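Local coordinates for selenium-binding protein (Sulfolobus tokodaii, PDB 2ECE) that is of unknown function but adopts a beta-propeller fold and, judging from its family, may bind selenium, at residues 66-80 with 95-109. Numbering follows the deposited sequence.
Sequences LPYINDELHHFGWNA and RRFLIVPGLRSSRIY
R107 runs straight out to CD and then bends (chi3 -62°), which lays its guanidinium flat on the ring of Y68, CZ 3.6 Å from the ring centroid and the planes 12° apart. D71, its CG beside the backbone N and anti to the carbonyl carbon (chi1 -83°), sends its carboxylate into the same cluster. There OD1 takes R107 NH1 at 2.8 Å on its syn side but out of the carboxylate plane, a salt bridge, and S105 OG at 2.7 Å on its anti lone pair; OD2 receives the hydroxyl of Y109, whose ring stands nearly perpendicular to the carboxylate. These three donors fix the carboxylate's rotation. S105 OG also accepts from R107 N, an ST turn linking the two residues that donate to D71 OD1. L66 CD2 sits over the centre of the Y109 ring, 3.7 Å from its centroid. Next door, D71 O collects R104 N and, less closely, S105 N from one face of its carbonyl plane, while R104 NE bridges to E72 OE1, which S403 also holds.

At the other end, G77 and I99 form an antiparallel hydrogen-bonded pair, I99 N meeting G77 O nearly head-on. W78 is sandwiched in the next pair: L98 CD2 lies 3.6 Å from the centroid of its six-membered ring on one face, R95 CG on the other, and the R95 guanidinium continues to D457. N79 OD1 accepts R96 N (2.9 Å) in its carbonyl plane, on a lone pair, and F97 N (2.8 Å) from above that plane, where strand 97-101 begins.

This is the inner edge of a four-stranded propeller blade: 77-78 pairs with 97-101, which is followed by 108-112 and 121-126, while F76 and L98 pack against strand 27-33 of the adjacent blade and P101 against strand 140-145 of another.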
ATOM      1  N   LEU A  66      11.959 -16.833   2.097  1.00 25.58           N
ATOM      2  CA  LEU A  66      12.939 -16.078   2.878  1.00 25.44           C
ATOM      3  C   LEU A  66      13.703 -16.931   3.890  1.00 25.25           C
ATOM      4  O   LEU A  66      13.193 -17.935   4.371  1.00 24.22           O
ATOM      5  CB  LEU A  66      12.241 -14.913   3.585  1.00 23.44           C
ATOM      6  CG  LEU A  66      11.509 -13.990   2.600  1.00 23.47           C
ATOM      7  CD1 LEU A  66      10.802 -12.880   3.352  1.00 20.53           C
ATOM      8  CD2 LEU A  66      12.513 -13.416   1.597  1.00 22.57           C
ATOM      9  N   PRO A  67      14.942 -16.528   4.227  1.00 25.40           N
ATOM     10  CA  PRO A  67      15.795 -17.251   5.181  1.00 26.77           C
ATOM     11  C   PRO A  67      15.441 -17.119   6.658  1.00 27.59           C
ATOM     12  O   PRO A  67      15.994 -17.840   7.484  1.00 29.50           O
ATOM     13  CB  PRO A  67      17.185 -16.703   4.879  1.00 26.30           C
ATOM     14  CG  PRO A  67      16.887 -15.279   4.511  1.00 26.62           C
ATOM     15  CD  PRO A  67      15.695 -15.436   3.586  1.00 24.29           C
ATOM     16  N   TYR A  68      14.546 -16.198   7.002  1.00 26.47           N
ATOM     17  CA  TYR A  68      14.152 -16.039   8.400  1.00 27.45           C
ATOM     18  C   TYR A  68      12.641 -16.099   8.548  1.00 27.55           C
ATOM     19  O   TYR A  68      11.901 -15.952   7.575  1.00 26.10           O
ATOM     20  CB  TYR A  68      14.645 -14.707   8.985  1.00 27.48           C
ATOM     21  CG  TYR A  68      16.135 -14.484   8.905  1.00 28.72           C
ATOM     22  CD1 TYR A  68      16.700 -13.822   7.818  1.00 27.86           C
ATOM     23  CD2 TYR A  68      16.984 -14.936   9.917  1.00 29.08           C
ATOM     24  CE1 TYR A  68      18.072 -13.609   7.738  1.00 28.11           C
ATOM     25  CE2 TYR A  68      18.361 -14.730   9.848  1.00 29.58           C
ATOM     26  CZ  TYR A  68      18.897 -14.066   8.757  1.00 29.12           C
ATOM     27  OH  TYR A  68      20.252 -13.850   8.683  1.00 27.40           O
ATOM     28  N   ILE A  69      12.192 -16.292   9.781  1.00 26.87           N
ATOM     29  CA  ILE A  69      10.773 -16.377  10.083  1.00 28.23           C
ATOM     30  C   ILE A  69      10.289 -15.088  10.753  1.00 27.79           C
ATOM     31  O   ILE A  69      11.078 -14.355  11.343  1.00 29.35           O
ATOM     32  CB  ILE A  69      10.502 -17.602  10.996  1.00 30.30           C
ATOM     33  CG1 ILE A  69      10.734 -18.887  10.195  1.00 29.48           C
ATOM     34  CG2 ILE A  69       9.091 -17.563  11.540  1.00 30.86           C
ATOM     35  CD1 ILE A  69      10.824 -20.138  11.040  1.00 33.09           C
ATOM     36  N   ASN A  70       8.993 -14.816  10.630  1.00 27.17           N
ATOM     37  CA  ASN A  70       8.347 -13.636  11.208  1.00 27.69           C
ATOM     38  C   ASN A  70       8.823 -12.249  10.756  1.00 25.64           C
ATOM     39  O   ASN A  70       8.860 -11.318  11.556  1.00 25.54           O
ATOM     40  CB  ASN A  70       8.387 -13.700  12.741  1.00 31.77           C
ATOM     41  CG  ASN A  70       7.549 -14.836  13.295  1.00 34.73           C
ATOM     42  OD1 ASN A  70       6.441 -15.102  12.818  1.00 38.30           O
ATOM     43  ND2 ASN A  70       8.068 -15.507  14.313  1.00 38.45           N
ATOM     44  N   ASP A  71       9.175 -12.101   9.479  1.00 22.97           N
ATOM     45  CA  ASP A  71       9.600 -10.799   8.953  1.00 21.89           C
ATOM     46  C   ASP A  71       8.383  -9.876   8.910  1.00 20.92           C
ATOM     47  O   ASP A  71       8.492  -8.675   9.154  1.00 21.36           O
ATOM     48  CB  ASP A  71      10.129 -10.924   7.512  1.00 21.93           C
ATOM     49  CG  ASP A  71      11.588 -11.370   7.438  1.00 21.40           C
ATOM     50  OD1 ASP A  71      12.471 -10.677   7.991  1.00 20.54           O
ATOM     51  OD2 ASP A  71      11.855 -12.409   6.802  1.00 18.97           O
ATOM     52  N   GLU A  72       7.237 -10.489   8.616  1.00 21.45           N
ATOM     53  CA  GLU A  72       5.934  -9.849   8.423  1.00 20.80           C
ATOM     54  C   GLU A  72       6.062  -9.007   7.163  1.00 20.88           C
ATOM     55  O   GLU A  72       6.232  -7.788   7.223  1.00 20.00           O
ATOM     56  CB  GLU A  72       5.491  -8.976   9.610  1.00 22.26           C
ATOM     57  CG  GLU A  72       4.179  -8.154   9.361  1.00 23.02           C
ATOM     58  CD  GLU A  72       2.929  -8.674  10.101  1.00 24.48           C
ATOM     59  OE1 GLU A  72       3.038  -9.073  11.281  1.00 23.95           O
ATOM     60  OE2 GLU A  72       1.823  -8.659   9.510  1.00 24.08           O
ATOM     61  N   LEU A  73       6.027  -9.680   6.015  1.00 20.33           N
ATOM     62  CA  LEU A  73       6.098  -8.979   4.737  1.00 19.34           C
ATOM     63  C   LEU A  73       4.824  -8.173   4.646  1.00 18.71           C
ATOM     64  O   LEU A  73       3.804  -8.539   5.258  1.00 16.97           O
ATOM     65  CB  LEU A  73       6.184  -9.952   3.557  1.00 18.80           C
ATOM     66  CG  LEU A  73       7.508 -10.710   3.389  1.00 21.19           C
ATOM     67  CD1 LEU A  73       7.641 -11.202   1.958  1.00 19.40           C
ATOM     68  CD2 LEU A  73       8.677  -9.791   3.716  1.00 20.66           C
ATOM     69  N   HIS A  74       4.912  -7.015   4.005  1.00 18.64           N
ATOM     70  CA  HIS A  74       3.725  -6.174   3.879  1.00 18.62           C
ATOM     71  C   HIS A  74       3.737  -5.406   2.538  1.00 17.28           C
ATOM     72  O   HIS A  74       3.246  -5.879   1.518  1.00 16.70           O
ATOM     73  CB  HIS A  74       3.833  -5.231   5.049  1.00 16.84           C
ATOM     74  CG  HIS A  74       2.605  -4.444   5.365  1.00 17.85           C
ATOM     75  ND1 HIS A  74       1.629  -4.912   6.217  1.00 16.34           N
ATOM     76  CD2 HIS A  74       2.262  -3.170   5.065  1.00 16.92           C
ATOM     77  CE1 HIS A  74       0.739  -3.959   6.431  1.00 16.68           C
ATOM     78  NE2 HIS A  74       1.099  -2.891   5.742  1.00 18.62           N
ATOM     79  N   HIS A  75       4.561  -4.370   2.517  1.00 16.69           N
ATOM     80  CA  HIS A  75       4.681  -3.500   1.345  1.00 17.39           C
ATOM     81  C   HIS A  75       6.099  -3.670   0.811  1.00 18.08           C
ATOM     82  O   HIS A  75       7.013  -3.996   1.569  1.00 17.19           O
ATOM     83  CB  HIS A  75       4.463  -2.011   1.716  1.00 16.65           C
ATOM     84  CG  HIS A  75       3.023  -1.581   1.757  1.00 22.82           C
ATOM     85  ND1 HIS A  75       1.979  -2.472   1.889  1.00 22.51           N
ATOM     86  CD2 HIS A  75       2.460  -0.348   1.708  1.00 21.71           C
ATOM     87  CE1 HIS A  75       0.836  -1.809   1.916  1.00 22.42           C
ATOM     88  NE2 HIS A  75       1.100  -0.518   1.808  1.00 22.54           N
ATOM     89  N   PHE A  76       6.272  -3.494  -0.494  1.00 17.00           N
ATOM     90  CA  PHE A  76       7.595  -3.580  -1.110  1.00 18.69           C
ATOM     91  C   PHE A  76       7.609  -2.800  -2.420  1.00 18.88           C
ATOM     92  O   PHE A  76       6.564  -2.377  -2.910  1.00 20.45           O
ATOM     93  CB  PHE A  76       8.042  -5.041  -1.340  1.00 16.11           C
ATOM     94  CG  PHE A  76       7.226  -5.800  -2.359  1.00 16.10           C
ATOM     95  CD1 PHE A  76       5.948  -6.253  -2.052  1.00 15.53           C
ATOM     96  CD2 PHE A  76       7.753  -6.080  -3.619  1.00 15.53           C
ATOM     97  CE1 PHE A  76       5.199  -6.978  -2.985  1.00 15.13           C
ATOM     98  CE2 PHE A  76       7.014  -6.805  -4.568  1.00 14.89           C
ATOM     99  CZ  PHE A  76       5.734  -7.254  -4.247  1.00 16.76           C
ATOM    100  N   GLY A  77       8.789  -2.594  -2.988  1.00 19.02           N
ATOM    101  CA  GLY A  77       8.863  -1.843  -4.226  1.00 17.74           C
ATOM    102  C   GLY A  77      10.112  -2.124  -5.029  1.00 18.13           C
ATOM    103  O   GLY A  77      10.915  -2.974  -4.658  1.00 17.82           O
ATOM    104  N   TRP A  78      10.268  -1.410  -6.138  1.00 18.28           N
ATOM    105  CA  TRP A  78      11.428  -1.579  -7.009  1.00 17.99           C
ATOM    106  C   TRP A  78      12.584  -0.674  -6.628  1.00 17.96           C
ATOM    107  O   TRP A  78      12.386   0.371  -6.012  1.00 17.11           O
ATOM    108  CB  TRP A  78      11.049  -1.274  -8.458  1.00 18.17           C
ATOM    109  CG  TRP A  78       9.991  -2.165  -9.010  1.00 18.26           C
ATOM    110  CD1 TRP A  78       8.655  -1.902  -9.089  1.00 16.43           C
ATOM    111  CD2 TRP A  78      10.189  -3.443  -9.615  1.00 18.72           C
ATOM    112  NE1 TRP A  78       8.009  -2.938  -9.718  1.00 19.51           N
ATOM    113  CE2 TRP A  78       8.927  -3.897 -10.052  1.00 19.48           C
ATOM    114  CE3 TRP A  78      11.315  -4.250  -9.833  1.00 20.57           C
ATOM    115  CZ2 TRP A  78       8.756  -5.127 -10.700  1.00 17.66           C
ATOM    116  CZ3 TRP A  78      11.144  -5.476 -10.480  1.00 20.55           C
ATOM    117  CH2 TRP A  78       9.873  -5.898 -10.904  1.00 18.75           C
ATOM    118  N   ASN A  79      13.793  -1.074  -7.019  1.00 17.22           N
ATOM    119  CA  ASN A  79      14.987  -0.284  -6.743  1.00 18.21           C
ATOM    120  C   ASN A  79      14.950   0.994  -7.585  1.00 19.57           C
ATOM    121  O   ASN A  79      15.405   2.050  -7.153  1.00 21.86           O
ATOM    122  CB  ASN A  79      16.252  -1.083  -7.088  1.00 16.87           C
ATOM    123  CG  ASN A  79      16.373  -1.366  -8.576  1.00 18.04           C
ATOM    124  OD1 ASN A  79      15.526  -2.043  -9.156  1.00 15.91           O
ATOM    125  ND2 ASN A  79      17.426  -0.842  -9.201  1.00 18.41           N
ATOM    126  N   ALA A  80      14.406   0.891  -8.795  1.00 19.98           N
ATOM    127  CA  ALA A  80      14.324   2.040  -9.690  1.00 20.00           C
ATOM    128  C   ALA A  80      13.075   1.967 -10.550  1.00 19.56           C
ATOM    129  O   ALA A  80      12.560   0.884 -10.834  1.00 19.49           O
ATOM    130  CB  ALA A  80      15.571   2.108 -10.587  1.00 17.01           C
ATOM    131  N   ARG A  95      15.045  -1.011 -13.578  1.00 27.42           N
ATOM    132  CA  ARG A  95      14.016  -1.635 -12.748  1.00 26.11           C
ATOM    133  C   ARG A  95      14.412  -3.102 -12.712  1.00 25.96           C
ATOM    134  O   ARG A  95      14.030  -3.884 -13.589  1.00 25.53           O
ATOM    135  CB  ARG A  95      12.634  -1.493 -13.386  1.00 24.95           C
ATOM    136  CG  ARG A  95      11.493  -1.931 -12.484  1.00 23.86           C
ATOM    137  CD  ARG A  95      10.219  -2.149 -13.280  1.00 23.19           C
ATOM    138  NE  ARG A  95       9.739  -0.948 -13.964  1.00 23.50           N
ATOM    139  CZ  ARG A  95       9.014   0.011 -13.395  1.00 23.45           C
ATOM    140  NH1 ARG A  95       8.674  -0.069 -12.112  1.00 21.83           N
ATOM    141  NH2 ARG A  95       8.608   1.046 -14.120  1.00 20.62           N
ATOM    142  N   ARG A  96      15.169  -3.477 -11.690  1.00 23.81           N
ATOM    143  CA  ARG A  96      15.663  -4.839 -11.603  1.00 23.92           C
ATOM    144  C   ARG A  96      15.432  -5.561 -10.284  1.00 21.84           C
ATOM    145  O   ARG A  96      15.131  -6.755 -10.271  1.00 21.72           O
ATOM    146  CB  ARG A  96      17.160  -4.829 -11.918  1.00 24.54           C
ATOM    147  CG  ARG A  96      17.844  -6.151 -11.727  1.00 27.03           C
ATOM    148  CD  ARG A  96      19.244  -6.123 -12.292  1.00 28.11           C
ATOM    149  NE  ARG A  96      19.844  -7.447 -12.196  1.00 32.31           N
ATOM    150  CZ  ARG A  96      21.025  -7.775 -12.702  1.00 35.29           C
ATOM    151  NH1 ARG A  96      21.750  -6.870 -13.349  1.00 36.77           N
ATOM    152  NH2 ARG A  96      21.474  -9.017 -12.572  1.00 37.62           N
ATOM    153  N   PHE A  97      15.561  -4.841  -9.177  1.00 19.81           N
ATOM    154  CA  PHE A  97      15.412  -5.469  -7.874  1.00 19.83           C
ATOM    155  C   PHE A  97      14.174  -5.112  -7.079  1.00 18.88           C
ATOM    156  O   PHE A  97      13.750  -3.955  -7.050  1.00 19.04           O
ATOM    157  CB  PHE A  97      16.627  -5.146  -7.007  1.00 19.07           C
ATOM    158  CG  PHE A  97      17.941  -5.380  -7.690  1.00 19.54           C
ATOM    159  CD1 PHE A  97      18.539  -4.375  -8.441  1.00 19.52           C
ATOM    160  CD2 PHE A  97      18.586  -6.607  -7.574  1.00 19.52           C
ATOM    161  CE1 PHE A  97      19.766  -4.588  -9.067  1.00 20.30           C
ATOM    162  CE2 PHE A  97      19.811  -6.834  -8.197  1.00 19.33           C
ATOM    163  CZ  PHE A  97      20.402  -5.820  -8.944  1.00 20.54           C
ATOM    164  N   LEU A  98      13.601  -6.116  -6.429  1.00 17.65           N
ATOM    165  CA  LEU A  98      12.463  -5.883  -5.556  1.00 19.25           C
ATOM    166  C   LEU A  98      13.129  -5.601  -4.212  1.00 18.62           C
ATOM    167  O   LEU A  98      14.021  -6.346  -3.788  1.00 18.72           O
ATOM    168  CB  LEU A  98      11.574  -7.128  -5.441  1.00 17.97           C
ATOM    169  CG  LEU A  98      10.796  -7.566  -6.688  1.00 18.77           C
ATOM    170  CD1 LEU A  98      10.003  -8.838  -6.368  1.00 18.97           C
ATOM    171  CD2 LEU A  98       9.854  -6.447  -7.131  1.00 17.27           C
ATOM    172  N   ILE A  99      12.715  -4.514  -3.568  1.00 17.48           N
ATOM    173  CA  ILE A  99      13.230  -4.103  -2.264  1.00 15.32           C
ATOM    174  C   ILE A  99      12.114  -4.527  -1.309  1.00 17.01           C
ATOM    175  O   ILE A  99      11.054  -3.898  -1.270  1.00 13.85           O
ATOM    176  CB  ILE A  99      13.418  -2.567  -2.222  1.00 15.52           C
ATOM    177  CG1 ILE A  99      14.253  -2.114  -3.421  1.00 15.90           C
ATOM    178  CG2 ILE A  99      14.105  -2.145  -0.935  1.00 13.98           C
ATOM    179  CD1 ILE A  99      15.645  -2.708  -3.457  1.00 15.34           C
ATOM    180  N   VAL A 100      12.359  -5.600  -0.554  1.00 16.60           N
ATOM    181  CA  VAL A 100      11.367  -6.178   0.350  1.00 15.76           C
ATOM    182  C   VAL A 100      11.726  -6.094   1.830  1.00 16.38           C
ATOM    183  O   VAL A 100      12.565  -6.850   2.315  1.00 16.43           O
ATOM    184  CB  VAL A 100      11.137  -7.662  -0.012  1.00 17.16           C
ATOM    185  CG1 VAL A 100      10.015  -8.253   0.843  1.00 16.10           C
ATOM    186  CG2 VAL A 100      10.821  -7.779  -1.503  1.00 18.10           C
ATOM    187  N   PRO A 101      11.061  -5.195   2.576  1.00 16.52           N
ATOM    188  CA  PRO A 101      11.349  -5.042   4.001  1.00 15.95           C
ATOM    189  C   PRO A 101      10.424  -5.838   4.918  1.00 16.55           C
ATOM    190  O   PRO A 101       9.316  -6.221   4.532  1.00 15.41           O
ATOM    191  CB  PRO A 101      11.184  -3.543   4.206  1.00 15.29           C
ATOM    192  CG  PRO A 101       9.949  -3.276   3.372  1.00 16.57           C
ATOM    193  CD  PRO A 101      10.229  -4.075   2.091  1.00 16.15           C
ATOM    194  N   GLY A 102      10.888  -6.082   6.140  1.00 16.30           N
ATOM    195  CA  GLY A 102      10.066  -6.790   7.104  1.00 15.52           C
ATOM    196  C   GLY A 102       9.409  -5.745   7.987  1.00 16.98           C
ATOM    197  O   GLY A 102      10.107  -4.972   8.661  1.00 16.27           O
ATOM    198  N   LEU A 103       8.079  -5.695   7.986  1.00 15.97           N
ATOM    199  CA  LEU A 103       7.372  -4.715   8.808  1.00 17.79           C
ATOM    200  C   LEU A 103       7.583  -4.995  10.305  1.00 19.46           C
ATOM    201  O   LEU A 103       7.450  -4.094  11.131  1.00 20.33           O
ATOM    202  CB  LEU A 103       5.876  -4.707   8.467  1.00 16.32           C
ATOM    203  CG  LEU A 103       4.971  -3.728   9.227  1.00 16.56           C
ATOM    204  CD1 LEU A 103       5.476  -2.297   9.099  1.00 15.70           C
ATOM    205  CD2 LEU A 103       3.556  -3.843   8.674  1.00 16.53           C
ATOM    206  N   ARG A 104       7.909  -6.243  10.644  1.00 20.51           N
ATOM    207  CA  ARG A 104       8.176  -6.624  12.031  1.00 21.04           C
ATOM    208  C   ARG A 104       9.679  -6.683  12.317  1.00 22.14           C
ATOM    209  O   ARG A 104      10.147  -6.149  13.326  1.00 24.41           O
ATOM    210  CB  ARG A 104       7.551  -7.993  12.359  1.00 22.71           C
ATOM    211  CG  ARG A 104       6.140  -7.936  12.950  1.00 22.43           C
ATOM    212  CD  ARG A 104       5.622  -9.316  13.372  1.00 22.91           C
ATOM    213  NE  ARG A 104       4.216  -9.263  13.777  1.00 22.51           N
ATOM    214  CZ  ARG A 104       3.790  -8.940  14.996  1.00 24.64           C
ATOM    215  NH1 ARG A 104       4.662  -8.651  15.956  1.00 25.62           N
ATOM    216  NH2 ARG A 104       2.489  -8.855  15.244  1.00 22.19           N
ATOM    217  N   SER A 105      10.432  -7.306  11.414  1.00 21.16           N
ATOM    218  CA  SER A 105      11.876  -7.478  11.587  1.00 21.28           C
ATOM    219  C   SER A 105      12.798  -6.303  11.273  1.00 21.04           C
ATOM    220  O   SER A 105      13.886  -6.210  11.842  1.00 20.31           O
ATOM    221  CB  SER A 105      12.353  -8.667  10.755  1.00 21.69           C
ATOM    222  OG  SER A 105      12.273  -8.350   9.374  1.00 23.24           O
ATOM    223  N   SER A 106      12.384  -5.428  10.361  1.00 19.68           N
ATOM    224  CA  SER A 106      13.202  -4.291   9.949  1.00 18.61           C
ATOM    225  C   SER A 106      14.304  -4.760   8.995  1.00 18.11           C
ATOM    226  O   SER A 106      15.198  -4.000   8.637  1.00 17.42           O
ATOM    227  CB  SER A 106      13.838  -3.600  11.157  1.00 19.60           C
ATOM    228  OG  SER A 106      12.854  -3.034  12.000  1.00 18.43           O
ATOM    229  N   ARG A 107      14.235  -6.021   8.589  1.00 18.01           N
ATOM    230  CA  ARG A 107      15.215  -6.575   7.665  1.00 18.61           C
ATOM    231  C   ARG A 107      14.847  -6.130   6.251  1.00 19.44           C
ATOM    232  O   ARG A 107      13.679  -5.851   5.975  1.00 20.11           O
ATOM    233  CB  ARG A 107      15.200  -8.108   7.764  1.00 19.44           C
ATOM    234  CG  ARG A 107      16.082  -8.837   6.756  1.00 18.38           C
ATOM    235  CD  ARG A 107      16.157 -10.341   7.060  1.00 20.81           C
ATOM    236  NE  ARG A 107      16.760 -10.623   8.367  1.00 22.26           N
ATOM    237  CZ  ARG A 107      16.091 -11.035   9.441  1.00 23.46           C
ATOM    238  NH1 ARG A 107      14.779 -11.221   9.385  1.00 24.21           N
ATOM    239  NH2 ARG A 107      16.741 -11.278  10.574  1.00 25.48           N
ATOM    240  N   ILE A 108      15.833  -6.031   5.364  1.00 20.04           N
ATOM    241  CA  ILE A 108      15.556  -5.647   3.976  1.00 19.56           C
ATOM    242  C   ILE A 108      16.177  -6.662   3.025  1.00 21.02           C
ATOM    243  O   ILE A 108      17.381  -6.943   3.095  1.00 21.61           O
ATOM    244  CB  ILE A 108      16.137  -4.267   3.603  1.00 19.71           C
ATOM    245  CG1 ILE A 108      15.580  -3.180   4.522  1.00 19.13           C
ATOM    246  CG2 ILE A 108      15.768  -3.922   2.142  1.00 20.04           C
ATOM    247  CD1 ILE A 108      16.218  -1.818   4.295  1.00 19.75           C
ATOM    248  N   TYR A 109      15.356  -7.230   2.151  1.00 18.93           N
ATOM    249  CA  TYR A 109      15.863  -8.176   1.169  1.00 19.53           C
ATOM    250  C   TYR A 109      15.955  -7.452  -0.169  1.00 20.42           C
ATOM    251  O   TYR A 109      15.104  -6.611  -0.492  1.00 21.80           O
ATOM    252  CB  TYR A 109      14.919  -9.373   1.019  1.00 19.74           C
ATOM    253  CG  TYR A 109      14.704 -10.165   2.286  1.00 20.33           C
ATOM    254  CD1 TYR A 109      13.608  -9.920   3.111  1.00 18.66           C
ATOM    255  CD2 TYR A 109      15.585 -11.183   2.646  1.00 21.22           C
ATOM    256  CE1 TYR A 109      13.388 -10.674   4.258  1.00 18.75           C
ATOM    257  CE2 TYR A 109      15.379 -11.941   3.793  1.00 20.49           C
ATOM    258  CZ  TYR A 109      14.279 -11.686   4.594  1.00 20.41           C
ATOM    259  OH  TYR A 109      14.067 -12.450   5.723  1.00 19.16           O
TER
HETATM  260  O   HOH W   1      12.887 -12.461  11.590  1.00 32.61           O
HETATM  261  O   HOH W   2       7.282  -6.528   2.666  1.00 17.11           O